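Side-chain contacts in Bd3460 (Bdellovibrio bacteriovorus, PDB 5CEC), which probably protects the predator from its own endopeptidase Bd3459, which it binds as an ankyrin-repeat immunity protein: residues A99-V104 with I124-D129; V203-E206 with T212-A215; I54-Q59 with M64-N69; E114-G119 with K143-S148; N34-A37 with A43-K46. One frame throughout, in Å; residues are numbered along the deposited sequence.

Contact 1: residues A99-V104 with I124-D129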
loop_
_atom_site.group_PDB
_atom_site.type_symbol
_atom_site.label_atom_id
_atom_site.label_comp_id
_atom_site.label_asym_id
_atom_site.label_seq_id
_atom_site.Cartn_x
_atom_site.Cartn_y
_atom_site.Cartn_z
ATOM N N ALA B 99 -18.546 0.834 11.505
ATOM C CA ALA B 99 -17.489 0.056 10.869
ATOM C C ALA B 99 -17.589 0.036 9.350
ATOM O O ALA B 99 -16.568 0.141 8.665
ATOM C CB ALA B 99 -17.436 -1.384 11.392
ATOM N N LEU B 100 -18.810 -0.084 8.827
ATOM C CA LEU B 100 -18.982 -0.101 7.379
ATOM C C LEU B 100 -18.561 1.235 6.776
ATOM O O LEU B 100 -17.921 1.260 5.701
ATOM C CB LEU B 100 -20.427 -0.455 7.016
ATOM C CG LEU B 100 -20.740 -0.440 5.518
ATOM C CD1 LEU B 100 -19.816 -1.347 4.693
ATOM C CD2 LEU B 100 -22.192 -0.847 5.293
ATOM N N ALA B 101 -18.917 2.336 7.418
ATOM C CA ALA B 101 -18.410 3.634 6.962
ATOM C C ALA B 101 -16.909 3.725 7.011
ATOM O O ALA B 101 -16.321 4.223 6.053
ATOM C CB ALA B 101 -19.035 4.764 7.745
ATOM N N PHE B 102 -16.280 3.232 8.051
ATOM C CA PHE B 102 -14.808 3.183 8.097
ATOM C C PHE B 102 -14.230 2.410 6.929
ATOM O O PHE B 102 -13.256 2.847 6.321
ATOM C CB PHE B 102 -14.302 2.601 9.410
ATOM C CG PHE B 102 -14.218 3.591 10.515
ATOM C CD1 PHE B 102 -13.141 4.444 10.566
ATOM C CD2 PHE B 102 -15.203 3.706 11.508
ATOM C CE1 PHE B 102 -13.028 5.396 11.554
ATOM C CE2 PHE B 102 -15.056 4.649 12.527
ATOM C CZ PHE B 102 -13.966 5.481 12.538
ATOM N N ALA B 103 -14.837 1.274 6.599
ATOM C CA ALA B 103 -14.320 0.438 5.521
ATOM C C ALA B 103 -14.430 1.175 4.190
ATOM O O ALA B 103 -13.454 1.276 3.448
ATOM C CB ALA B 103 -15.073 -0.875 5.456
ATOM N N VAL B 104 -15.620 1.666 3.860
ATOM C CA VAL B 104 -15.819 2.345 2.578
ATOM C C VAL B 104 -14.905 3.544 2.463
ATOM O O VAL B 104 -14.212 3.731 1.441
ATOM C CB VAL B 104 -17.307 2.707 2.394
ATOM C CG1 VAL B 104 -17.499 3.698 1.267
ATOM C CG2 VAL B 104 -18.080 1.411 2.153
ATOM N N ILE B 124 -26.445 4.836 5.825
ATOM C CA ILE B 124 -25.647 5.558 6.819
ATOM C C ILE B 124 -24.933 6.712 6.150
ATOM O O ILE B 124 -24.889 6.808 4.904
ATOM C CB ILE B 124 -24.652 4.625 7.533
ATOM C CG1 ILE B 124 -23.598 4.058 6.556
ATOM C CG2 ILE B 124 -25.412 3.520 8.254
ATOM C CD1 ILE B 124 -22.604 3.126 7.199
ATOM N N ILE B 125 -24.400 7.602 6.989
ATOM C CA ILE B 125 -23.707 8.817 6.576
ATOM C C ILE B 125 -22.239 8.734 6.980
ATOM O O ILE B 125 -21.908 8.285 8.071
ATOM C CB ILE B 125 -24.339 10.052 7.265
ATOM C CG1 ILE B 125 -25.837 10.183 6.926
ATOM C CG2 ILE B 125 -23.614 11.352 6.935
ATOM C CD1 ILE B 125 -26.166 10.235 5.465
ATOM N N VAL B 126 -21.371 9.141 6.064
ATOM C CA VAL B 126 -19.939 9.161 6.322
ATOM C C VAL B 126 -19.552 10.555 6.843
ATOM O O VAL B 126 -20.246 11.547 6.625
ATOM C CB VAL B 126 -19.103 8.739 5.090
ATOM C CG1 VAL B 126 -19.546 7.355 4.608
ATOM C CG2 VAL B 126 -19.169 9.733 3.919
ATOM N N ALA B 127 -18.414 10.598 7.488
ATOM C CA ALA B 127 -17.956 11.813 8.133
ATOM C C ALA B 127 -17.655 12.907 7.104
ATOM O O ALA B 127 -17.396 12.625 5.923
ATOM C CB ALA B 127 -16.708 11.538 8.960
ATOM N N GLY B 128 -17.679 14.151 7.570
ATOM C CA GLY B 128 -17.434 15.332 6.742
ATOM C C GLY B 128 -18.598 16.293 6.734
ATOM O O GLY B 128 -19.726 15.970 7.102
ATOM N N ASP B 129 -18.303 17.518 6.336
ATOM C CA ASP B 129 -19.318 18.590 6.347
ATOM C C ASP B 129 -20.469 18.351 5.394
ATOM O O ASP B 129 -21.559 18.846 5.618
ATOM C CB ASP B 129 -18.671 19.961 6.023
ATOM C CG ASP B 129 -17.763 20.469 7.125
ATOM O OD1 ASP B 129 -17.750 19.886 8.227
ATOM O OD2 ASP B 129 -17.047 21.462 6.881
#
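Ala-101, on helix 99-105, meets two branched side chains of the loop 124-129, and the side chains touch through apolar carbons. Its CB lies 4.0 Å from Ile-124 CD1 and is touched as well by Val-126 CG1, at 4.1 Å, so that a single methyl is shared by two residues two positions apart on the loop. Ile-124 does most of the reaching. Its CG1 stands between the backbone N and the carbonyl carbon (chi1 64°), and an extended second torsion carries CD1 onto the helix, where it packs against the backbone, 3.8 Å from Ala-101 N. The same methyl grazes Leu-100 at the root of its side chain, with CB 4.2 Å from Ile-124 CD1. The small Ala-101 lets the loop come close to the helix backbone here, the CA atoms of Ala-101 and Val-126 being 5.8 Å apart.

Helix 99-105 and residues 124-127 of the loop fall in a predicted ankyrin repeat, in which a pair of helices is followed by a hairpin-like loop running on into the next repeat. Polar bonds hold the loop in place from outside the contact. Ile-124 and Val-126 make backbone hydrogen bonds with Leu-134 and Asp-132, residues paired in antiparallel order, and Ala-127 N is bound by Glu-97 OE2. Contacts with the partner protein lie close by: Phe-102, one residue on from Ala-101, packs on Arg-392 of the Bd3459 chain, and Ala-127 on Ser-393 of that chain.

Contact 2: residues V203-E206 with T212-A215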
loop_
_atom_site.group_PDB
_atom_site.type_symbol
_atom_site.label_atom_id
_atom_site.label_comp_id
_atom_site.label_asym_id
_atom_site.label_seq_id
_atom_site.Cartn_x
_atom_site.Cartn_y
_atom_site.Cartn_z
ATOM N N VAL B 203 -23.114 21.850 -11.663
ATOM C CA VAL B 203 -21.880 21.634 -10.899
ATOM C C VAL B 203 -20.770 21.055 -11.761
ATOM O O VAL B 203 -19.597 21.288 -11.503
ATOM C CB VAL B 203 -22.086 20.854 -9.570
ATOM C CG1 VAL B 203 -23.174 21.505 -8.740
ATOM C CG2 VAL B 203 -22.353 19.381 -9.781
ATOM N N ALA B 204 -21.125 20.264 -12.786
ATOM C CA ALA B 204 -20.123 19.840 -13.757
ATOM C C ALA B 204 -19.441 21.025 -14.441
ATOM O O ALA B 204 -18.234 21.056 -14.560
ATOM C CB ALA B 204 -20.727 18.935 -14.798
ATOM N N LYS B 205 -20.251 21.954 -14.907
ATOM C CA LYS B 205 -19.723 23.142 -15.551
ATOM C C LYS B 205 -18.837 23.935 -14.603
ATOM O O LYS B 205 -17.747 24.337 -14.956
ATOM C CB LYS B 205 -20.853 24.044 -16.013
ATOM C CG LYS B 205 -21.744 23.506 -17.098
ATOM C CD LYS B 205 -22.781 24.575 -17.402
ATOM C CE LYS B 205 -23.798 24.138 -18.404
ATOM N NZ LYS B 205 -24.871 25.180 -18.433
ATOM N N GLU B 206 -19.296 24.106 -13.381
ATOM C CA GLU B 206 -18.548 24.849 -12.381
ATOM C C GLU B 206 -17.189 24.211 -12.039
ATOM O O GLU B 206 -16.209 24.930 -11.823
ATOM C CB GLU B 206 -19.420 25.007 -11.134
ATOM C CG GLU B 206 -18.777 25.771 -9.991
ATOM C CD GLU B 206 -19.662 25.850 -8.763
ATOM O OE1 GLU B 206 -20.167 24.816 -8.336
ATOM O OE2 GLU B 206 -19.863 26.938 -8.193
ATOM N N THR B 212 -18.246 15.312 -18.415
ATOM C CA THR B 212 -19.516 15.076 -17.757
ATOM C C THR B 212 -20.542 16.171 -18.068
ATOM O O THR B 212 -21.737 15.871 -18.166
ATOM C CB THR B 212 -19.402 14.950 -16.234
ATOM O OG1 THR B 212 -18.828 16.148 -15.734
ATOM C CG2 THR B 212 -18.591 13.707 -15.817
ATOM N N ALA B 213 -20.093 17.416 -18.269
ATOM C CA ALA B 213 -21.036 18.487 -18.585
ATOM C C ALA B 213 -21.672 18.196 -19.941
ATOM O O ALA B 213 -22.893 18.291 -20.096
ATOM C CB ALA B 213 -20.367 19.859 -18.582
ATOM N N LYS B 214 -20.838 17.849 -20.926
ATOM C CA LYS B 214 -21.348 17.505 -22.255
ATOM C C LYS B 214 -22.361 16.377 -22.161
ATOM O O LYS B 214 -23.451 16.448 -22.730
ATOM C CB LYS B 214 -20.193 17.068 -23.168
ATOM C CG LYS B 214 -19.329 18.200 -23.652
ATOM C CD LYS B 214 -18.131 17.727 -24.473
ATOM C CE LYS B 214 -17.080 18.839 -24.593
ATOM N NZ LYS B 214 -16.041 18.642 -25.651
ATOM N N ALA B 215 -21.991 15.332 -21.416
ATOM C CA ALA B 215 -22.850 14.159 -21.265
ATOM C C ALA B 215 -24.168 14.505 -20.585
ATOM O O ALA B 215 -25.229 14.139 -21.072
ATOM C CB ALA B 215 -22.149 13.055 -20.508
#
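Ala-204 and Ala-213 face each other where helix 200-206 lies against helix 210-218, and each gives up the same amount of surface to the contact. Their methyls touch, CB to CB at 3.9 Å, and Ala-204 CB comes marginally nearer the backbone, 3.8 Å from Ala-213 CA. With nothing larger than a methyl on either side, the two CA atoms draw to within 5.1 Å. This is the C-terminal helix pair of the ankyrin array, a short helix-turn-helix.

Thr-212 adds a flank to this alanine pair. Its OG1 stands between its own backbone N and carbonyl carbon (chi1 58°) and so comes 3.5 Å from Ala-204 CB. That approach is a van der Waals one; the hydrogen bond of OG1 is with Ala-172 O on helix 167-174, against which Ala-204 also packs. On the other flank the aliphatic part of Lys-205 passes Ala-213, with CG 4.2 Å from Ala-213 CB.

The association of the two helices thus rests on close fit between small apolar groups, while the one buried hydroxyl spends its polarity on helix 167-174 and links the terminal pair to it.

Contact 3: residues I54-Q59 with M64-N69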
loop_
_atom_site.group_PDB
_atom_site.type_symbol
_atom_site.label_atom_id
_atom_site.label_comp_id
_atom_site.label_asym_id
_atom_site.label_seq_id
_atom_site.Cartn_x
_atom_site.Cartn_y
_atom_site.Cartn_z
ATOM N N ILE B 54 -12.775 -8.958 27.666
ATOM C CA ILE B 54 -13.061 -7.737 26.939
ATOM C C ILE B 54 -14.447 -7.769 26.321
ATOM O O ILE B 54 -14.815 -8.705 25.601
ATOM C CB ILE B 54 -12.021 -7.507 25.829
ATOM C CG1 ILE B 54 -10.612 -7.481 26.432
ATOM C CG2 ILE B 54 -12.303 -6.191 25.099
ATOM C CD1 ILE B 54 -9.482 -7.549 25.431
ATOM N N ASP B 55 -15.192 -6.713 26.601
ATOM C CA ASP B 55 -16.462 -6.446 25.963
ATOM C C ASP B 55 -16.161 -5.879 24.607
ATOM O O ASP B 55 -15.712 -4.756 24.491
ATOM C CB ASP B 55 -17.248 -5.454 26.824
ATOM C CG ASP B 55 -18.560 -5.026 26.205
ATOM O OD1 ASP B 55 -18.947 -5.487 25.095
ATOM O OD2 ASP B 55 -19.208 -4.200 26.871
ATOM N N LEU B 56 -16.444 -6.657 23.567
ATOM C CA LEU B 56 -16.097 -6.255 22.211
ATOM C C LEU B 56 -16.930 -5.098 21.711
ATOM O O LEU B 56 -16.582 -4.538 20.683
ATOM C CB LEU B 56 -16.222 -7.437 21.241
ATOM C CG LEU B 56 -15.271 -8.610 21.497
ATOM C CD1 LEU B 56 -15.581 -9.773 20.564
ATOM C CD2 LEU B 56 -13.810 -8.225 21.363
ATOM N N ASN B 57 -18.037 -4.766 22.393
ATOM C CA ASN B 57 -18.826 -3.597 22.030
ATOM C C ASN B 57 -18.444 -2.351 22.820
ATOM O O ASN B 57 -19.021 -1.294 22.580
ATOM C CB ASN B 57 -20.320 -3.908 22.194
ATOM C CG ASN B 57 -20.826 -4.894 21.168
ATOM O OD1 ASN B 57 -20.335 -4.949 20.026
ATOM N ND2 ASN B 57 -21.813 -5.694 21.561
ATOM N N ALA B 58 -17.530 -2.469 23.794
ATOM C CA ALA B 58 -17.081 -1.279 24.519
ATOM C C ALA B 58 -16.308 -0.317 23.606
ATOM O O ALA B 58 -15.517 -0.732 22.740
ATOM C CB ALA B 58 -16.254 -1.658 25.740
ATOM N N GLN B 59 -16.573 0.970 23.795
ATOM C CA GLN B 59 -15.981 2.003 22.970
ATOM C C GLN B 59 -14.944 2.797 23.753
ATOM O O GLN B 59 -15.100 3.043 24.960
ATOM C CB GLN B 59 -17.081 2.907 22.435
ATOM C CG GLN B 59 -17.926 2.225 21.373
ATOM C CD GLN B 59 -19.212 2.963 21.077
ATOM O OE1 GLN B 59 -20.217 2.822 21.790
ATOM N NE2 GLN B 59 -19.184 3.782 20.038
ATOM N N MET B 64 -14.326 4.468 19.342
ATOM C CA MET B 64 -13.916 3.338 18.505
ATOM C C MET B 64 -14.124 2.008 19.195
ATOM O O MET B 64 -13.897 1.860 20.410
ATOM C CB MET B 64 -12.440 3.460 18.118
ATOM C CG MET B 64 -12.093 4.727 17.350
ATOM S SD MET B 64 -12.790 4.755 15.692
ATOM C CE MET B 64 -11.737 3.577 14.846
ATOM N N THR B 65 -14.474 1.033 18.389
ATOM C CA THR B 65 -14.530 -0.376 18.760
ATOM C C THR B 65 -13.443 -1.155 18.020
ATOM O O THR B 65 -12.889 -0.678 17.027
ATOM C CB THR B 65 -15.850 -0.988 18.317
ATOM O OG1 THR B 65 -15.969 -0.865 16.892
ATOM C CG2 THR B 65 -17.031 -0.319 19.016
ATOM N N PRO B 66 -13.174 -2.393 18.462
ATOM C CA PRO B 66 -12.313 -3.280 17.680
ATOM C C PRO B 66 -12.745 -3.413 16.231
ATOM O O PRO B 66 -11.888 -3.439 15.324
ATOM C CB PRO B 66 -12.454 -4.625 18.409
ATOM C CG PRO B 66 -12.726 -4.232 19.821
ATOM C CD PRO B 66 -13.545 -2.990 19.765
ATOM N N LEU B 67 -14.039 -3.581 15.998
ATOM C CA LEU B 67 -14.512 -3.771 14.634
ATOM C C LEU B 67 -14.205 -2.561 13.760
ATOM O O LEU B 67 -13.835 -2.719 12.588
ATOM C CB LEU B 67 -16.019 -4.064 14.630
ATOM C CG LEU B 67 -16.599 -4.409 13.264
ATOM C CD1 LEU B 67 -16.059 -5.714 12.746
ATOM C CD2 LEU B 67 -18.107 -4.400 13.288
ATOM N N MET B 68 -14.416 -1.357 14.287
ATOM C CA MET B 68 -14.084 -0.141 13.523
ATOM C C MET B 68 -12.613 -0.096 13.170
ATOM O O MET B 68 -12.268 0.279 12.050
ATOM C CB MET B 68 -14.460 1.117 14.285
ATOM C CG MET B 68 -15.946 1.370 14.437
ATOM S SD MET B 68 -16.136 2.654 15.690
ATOM C CE MET B 68 -17.806 2.332 16.212
ATOM N N ASN B 69 -11.761 -0.419 14.129
ATOM C CA ASN B 69 -10.341 -0.482 13.878
ATOM C C ASN B 69 -9.976 -1.485 12.794
ATOM O O ASN B 69 -9.187 -1.169 11.906
ATOM C CB ASN B 69 -9.609 -0.815 15.179
ATOM C CG ASN B 69 -9.346 0.396 16.031
ATOM O OD1 ASN B 69 -8.415 1.135 15.770
ATOM N ND2 ASN B 69 -10.155 0.602 17.061
HETATM O O HOH W 1 -16.151 -4.522 17.871
HETATM O O HOH W 2 -12.900 -0.066 21.975
#
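Two first torsions set Thr-65 and Gln-59 side by side, pointing the same way. In Thr-65 a chi1 of 60° puts CG2 anti to the carbonyl carbon, and in Gln-59 a chi1 of -72° places CG likewise, bringing the two carbons to 3.6 Å. The same turn of Thr-65 directs OG1 to the start of helix 66-72, where it accepts from Met-68 N over 3.1 Å in a nearly straight bond (166°). This is an N-cap bond, and Thr-65 and Met-68 form a capping box whose return bond, from Thr-65 N to Met-68 SD, is weak. Thr-Pro-Leu-Met here occupies the place of the Thr-Pro-Leu-His motif of ankyrin repeats, with Met for His.

Backbone oxygens make several of the other close approaches. Gln-59 CA makes a CA-H...O contact with Met-64 O, at 3.3 Å, and Leu-56 O lies 3.5 Å from Pro-66 CD. A water donates to Leu-56 O at 2.8 Å and accepts from Leu-67 N, which, in the first turn of the helix, is thereby tied to the beta turn of residues 55-58. Another water lies within hydrogen-bonding distance of Ala-58 O and Met-64 O.

On its flanks, the helix start is packed between two others: Pro-66 touches Leu-33 and Asn-34 of helix 31-39, while Met-64 and Met-68 rest against Phe-102 of helix 99-105.

Contact 4: residues E114-G119 with K143-S148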
loop_
_atom_site.group_PDB
_atom_site.type_symbol
_atom_site.label_atom_id
_atom_site.label_comp_id
_atom_site.label_asym_id
_atom_site.label_seq_id
_atom_site.Cartn_x
_atom_site.Cartn_y
_atom_site.Cartn_z
ATOM N N GLU B 114 -17.933 -7.729 2.951
ATOM C CA GLU B 114 -18.124 -8.663 4.050
ATOM C C GLU B 114 -19.162 -8.128 5.016
ATOM O O GLU B 114 -20.026 -8.869 5.462
ATOM C CB GLU B 114 -16.794 -8.922 4.763
ATOM C CG GLU B 114 -16.839 -9.994 5.843
ATOM C CD GLU B 114 -16.963 -11.417 5.318
ATOM O OE1 GLU B 114 -16.694 -11.673 4.123
ATOM O OE2 GLU B 114 -17.329 -12.285 6.132
ATOM N N LEU B 115 -19.050 -6.856 5.386
ATOM C CA LEU B 115 -19.957 -6.241 6.357
ATOM C C LEU B 115 -21.379 -6.159 5.825
ATOM O O LEU B 115 -22.351 -6.475 6.541
ATOM C CB LEU B 115 -19.457 -4.870 6.809
ATOM C CG LEU B 115 -18.228 -4.917 7.719
ATOM C CD1 LEU B 115 -17.653 -3.527 7.845
ATOM C CD2 LEU B 115 -18.535 -5.460 9.101
ATOM N N ILE B 116 -21.518 -5.808 4.551
ATOM C CA ILE B 116 -22.867 -5.758 3.946
ATOM C C ILE B 116 -23.525 -7.165 3.917
ATOM O O ILE B 116 -24.685 -7.294 4.273
ATOM C CB ILE B 116 -22.799 -5.124 2.529
ATOM C CG1 ILE B 116 -22.380 -3.650 2.639
ATOM C CG2 ILE B 116 -24.138 -5.224 1.798
ATOM C CD1 ILE B 116 -21.990 -3.010 1.328
ATOM N N LYS B 117 -22.776 -8.191 3.519
ATOM C CA LYS B 117 -23.261 -9.566 3.560
ATOM C C LYS B 117 -23.603 -10.047 4.965
ATOM O O LYS B 117 -24.454 -10.914 5.138
ATOM C CB LYS B 117 -22.234 -10.532 2.930
ATOM C CG LYS B 117 -22.119 -10.360 1.426
ATOM C CD LYS B 117 -21.105 -11.276 0.753
ATOM C CE LYS B 117 -19.778 -11.379 1.493
ATOM N NZ LYS B 117 -18.703 -11.945 0.630
ATOM N N ALA B 118 -22.937 -9.474 5.962
ATOM C CA ALA B 118 -23.204 -9.758 7.360
ATOM C C ALA B 118 -24.340 -8.948 7.976
ATOM O O ALA B 118 -24.625 -9.105 9.169
ATOM C CB ALA B 118 -21.942 -9.580 8.188
ATOM N N GLY B 119 -24.980 -8.100 7.171
ATOM C CA GLY B 119 -26.173 -7.372 7.579
ATOM C C GLY B 119 -25.969 -5.978 8.119
ATOM O O GLY B 119 -26.884 -5.405 8.703
ATOM N N LYS B 143 -17.590 0.305 -7.863
ATOM C CA LYS B 143 -18.870 -0.019 -8.446
ATOM C C LYS B 143 -19.536 -1.234 -7.805
ATOM O O LYS B 143 -20.738 -1.229 -7.591
ATOM C CB LYS B 143 -18.688 -0.248 -9.973
ATOM C CG LYS B 143 -19.939 -0.604 -10.752
ATOM C CD LYS B 143 -19.598 -1.110 -12.163
ATOM C CE LYS B 143 -19.762 -0.058 -13.245
ATOM N NZ LYS B 143 -20.098 -0.722 -14.538
ATOM N N LYS B 144 -18.754 -2.254 -7.487
ATOM C CA LYS B 144 -19.298 -3.474 -6.897
ATOM C C LYS B 144 -19.966 -3.149 -5.564
ATOM O O LYS B 144 -21.073 -3.601 -5.318
ATOM C CB LYS B 144 -18.192 -4.511 -6.712
ATOM C CG LYS B 144 -18.643 -5.815 -6.061
ATOM C CD LYS B 144 -17.515 -6.838 -6.033
ATOM C CE LYS B 144 -17.951 -8.122 -5.344
ATOM N NZ LYS B 144 -16.855 -9.129 -5.294
ATOM N N THR B 145 -19.308 -2.365 -4.710
ATOM C CA THR B 145 -19.900 -2.024 -3.422
ATOM C C THR B 145 -21.069 -1.059 -3.575
ATOM O O THR B 145 -22.066 -1.189 -2.890
ATOM C CB THR B 145 -18.839 -1.542 -2.421
ATOM O OG1 THR B 145 -18.013 -2.650 -2.063
ATOM C CG2 THR B 145 -19.469 -1.010 -1.146
ATOM N N ALA B 146 -20.984 -0.131 -4.518
ATOM C CA ALA B 146 -22.125 0.735 -4.777
ATOM C C ALA B 146 -23.369 -0.127 -5.134
ATOM O O ALA B 146 -24.480 0.140 -4.668
ATOM C CB ALA B 146 -21.795 1.728 -5.893
ATOM N N GLU B 147 -23.173 -1.123 -5.998
ATOM C CA GLU B 147 -24.246 -2.072 -6.382
ATOM C C GLU B 147 -24.748 -2.863 -5.166
ATOM O O GLU B 147 -25.942 -3.039 -5.008
ATOM C CB GLU B 147 -23.782 -3.006 -7.511
ATOM C CG GLU B 147 -23.590 -2.286 -8.818
ATOM C CD GLU B 147 -23.165 -3.137 -9.980
ATOM O OE1 GLU B 147 -22.443 -4.134 -9.797
ATOM O OE2 GLU B 147 -23.548 -2.773 -11.114
ATOM N N SER B 148 -23.839 -3.336 -4.318
ATOM C CA SER B 148 -24.245 -4.049 -3.123
ATOM C C SER B 148 -25.107 -3.204 -2.195
ATOM O O SER B 148 -26.052 -3.709 -1.583
ATOM C CB SER B 148 -23.044 -4.612 -2.380
ATOM O OG SER B 148 -22.370 -5.602 -3.166
#
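Ile-116 carries the close-packed side of this contact, laying the end of its long branch against two residues one turn apart on helix 143-152. With CG1 beside the backbone N (chi1 -66°) and the chain then extended, CD1 reaches Thr-145 CG2 at 4.1 Å. It also lies 4.2 Å from Ser-148 CB, and the shorter branch, CG2, comes to the same distance from Ser-148 O. The Ile-116 and Thr-145 side chains run at a slant to each other and meet through their methyls. The two hydroxyls are engaged elsewhere: Thr-145 OG1 is hydrogen-bonded to OE2 of Glu-113 and Ser-148 OG to OE1, so one carboxylate, a turn before Ile-116, takes both.

Helices 109-117 and 143-152 are each the second of a helix pair in the ankyrin stack, and they pack directly on one another, with Ile-116 and Ser-148 CA atoms 7.4 Å apart. The first ends in a Schellman motif at Gly-119, whose positive phi and N-H bond to Ile-116 O turn the chain out of the helix.

Away from Ile-116 the interface opens toward solvent. Lys-117 and Lys-144 are exposed, and their NZ atoms stay 6.8 Å apart, two like charges without contact. The side chain of Lys-144 also touches Glu-113.

Contact 5: residues N34-A37 with A43-K46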
loop_
_atom_site.group_PDB
_atom_site.type_symbol
_atom_site.label_atom_id
_atom_site.label_comp_id
_atom_site.label_asym_id
_atom_site.label_seq_id
_atom_site.Cartn_x
_atom_site.Cartn_y
_atom_site.Cartn_z
ATOM N N ASN B 34 -7.555 -2.909 20.288
ATOM C CA ASN B 34 -7.870 -1.925 19.231
ATOM C C ASN B 34 -6.692 -1.666 18.300
ATOM O O ASN B 34 -6.861 -1.627 17.084
ATOM C CB ASN B 34 -8.413 -0.620 19.823
ATOM C CG ASN B 34 -9.766 -0.803 20.479
ATOM O OD1 ASN B 34 -10.438 -1.829 20.286
ATOM N ND2 ASN B 34 -10.161 0.160 21.282
ATOM N N GLU B 35 -5.495 -1.552 18.878
ATOM C CA GLU B 35 -4.267 -1.400 18.094
ATOM C C GLU B 35 -3.959 -2.622 17.217
ATOM O O GLU B 35 -3.700 -2.491 16.014
ATOM C CB GLU B 35 -3.091 -1.032 19.016
ATOM C CG GLU B 35 -3.209 0.397 19.556
ATOM C CD GLU B 35 -2.059 0.835 20.451
ATOM O OE1 GLU B 35 -1.264 -0.014 20.899
ATOM O OE2 GLU B 35 -1.951 2.052 20.712
ATOM N N ALA B 36 -4.057 -3.817 17.790
ATOM C CA ALA B 36 -3.841 -5.038 17.004
ATOM C C ALA B 36 -4.847 -5.165 15.864
ATOM O O ALA B 36 -4.497 -5.572 14.751
ATOM C CB ALA B 36 -3.896 -6.259 17.913
ATOM N N ALA B 37 -6.089 -4.779 16.150
ATOM C CA ALA B 37 -7.147 -4.843 15.148
ATOM C C ALA B 37 -6.897 -3.913 13.958
ATOM O O ALA B 37 -7.137 -4.291 12.805
ATOM C CB ALA B 37 -8.504 -4.553 15.771
ATOM N N ALA B 43 -3.171 -12.760 15.192
ATOM C CA ALA B 43 -2.750 -13.614 16.298
ATOM C C ALA B 43 -2.933 -12.888 17.609
ATOM O O ALA B 43 -3.455 -13.450 18.558
ATOM C CB ALA B 43 -1.300 -14.065 16.144
ATOM N N LYS B 44 -2.539 -11.618 17.630
ATOM C CA LYS B 44 -2.653 -10.787 18.823
ATOM C C LYS B 44 -4.112 -10.556 19.186
ATOM O O LYS B 44 -4.478 -10.583 20.357
ATOM C CB LYS B 44 -1.922 -9.459 18.604
ATOM C CG LYS B 44 -1.661 -8.644 19.854
ATOM C CD LYS B 44 -0.567 -7.602 19.618
ATOM C CE LYS B 44 0.820 -8.219 19.426
ATOM N NZ LYS B 44 1.912 -7.203 19.393
ATOM N N VAL B 45 -4.943 -10.347 18.169
ATOM C CA VAL B 45 -6.384 -10.233 18.377
ATOM C C VAL B 45 -6.973 -11.524 18.996
ATOM O O VAL B 45 -7.667 -11.458 20.004
ATOM C CB VAL B 45 -7.114 -9.827 17.078
ATOM C CG1 VAL B 45 -8.635 -10.004 17.205
ATOM C CG2 VAL B 45 -6.771 -8.377 16.706
ATOM N N LYS B 46 -6.667 -12.685 18.420
ATOM C CA LYS B 46 -7.167 -13.969 18.971
ATOM C C LYS B 46 -6.684 -14.220 20.399
ATOM O O LYS B 46 -7.439 -14.749 21.235
ATOM C CB LYS B 46 -6.800 -15.144 18.062
ATOM C CG LYS B 46 -7.565 -15.160 16.751
ATOM C CD LYS B 46 -7.313 -16.440 15.970
ATOM C CE LYS B 46 -8.003 -16.408 14.626
ATOM N NZ LYS B 46 -7.818 -17.686 13.889
#
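Ala-37 O accepts a hydrogen bond from Asn-75 ND2, which fastens helix 31-39 to the neighbouring part of the stack, while Val-45 comes up to the backbone N of the same alanine across the contact. Val-45 CG2 lies 3.7 Å from Ala-37 N and 3.8 Å from Ala-36 CB. It also meets Ala-37 CB more loosely, at 4.3 Å, so one methyl touches both alanines. A chi1 of 168° gives it this place: CG1 is anti to the backbone N, and CG2, beside that N, is the branch that packs against helix 31-39.

Helices 31-39 and 42-49 form the N-terminal antiparallel pair of the ankyrin array, joined by a very short turn, and Ala-36 and Val-45 are the residues nearest each other across it, their CA atoms 5.9 Å apart. Asp-41, in that turn, holds Lys-44 N through OD1.

Lys-44 closes the outer edge of the contact with its hydrocarbon chain. Its CB and CG both lie 3.8 Å from Ala-36 CB; with CG anti to the backbone N (chi1 -165°), CG and CD continue alongside that methyl. A bend at the third torsion then leads the amine away from helix 31-39. On the inner side Val-45 also packs on Ile-78 and Phe-81 of helix 76-84, and Ala-37 on Asn-69 of helix 66-72.

From the N terminus, contact 5 closes the first helix-turn-helix, and contact 3 then joins the loop after helix 42-49 to the start of helix 66-72. The two touch, Asn-34 and Ala-37 packing on residues 65-69, and contact 3 in turn meets contact 1 through Leu-67 packing on Ala-99. Contacts 1 and 4 cross along the chain: 114-119 lies between the two segments of contact 1, and 124-129 between those of contact 4. They touch where Leu-100 packs on Leu-115 and Ile-116. Contact 2 closes the last helix pair, at the far end of the elongated stack, with its centre about 46 Å from that of contact 5.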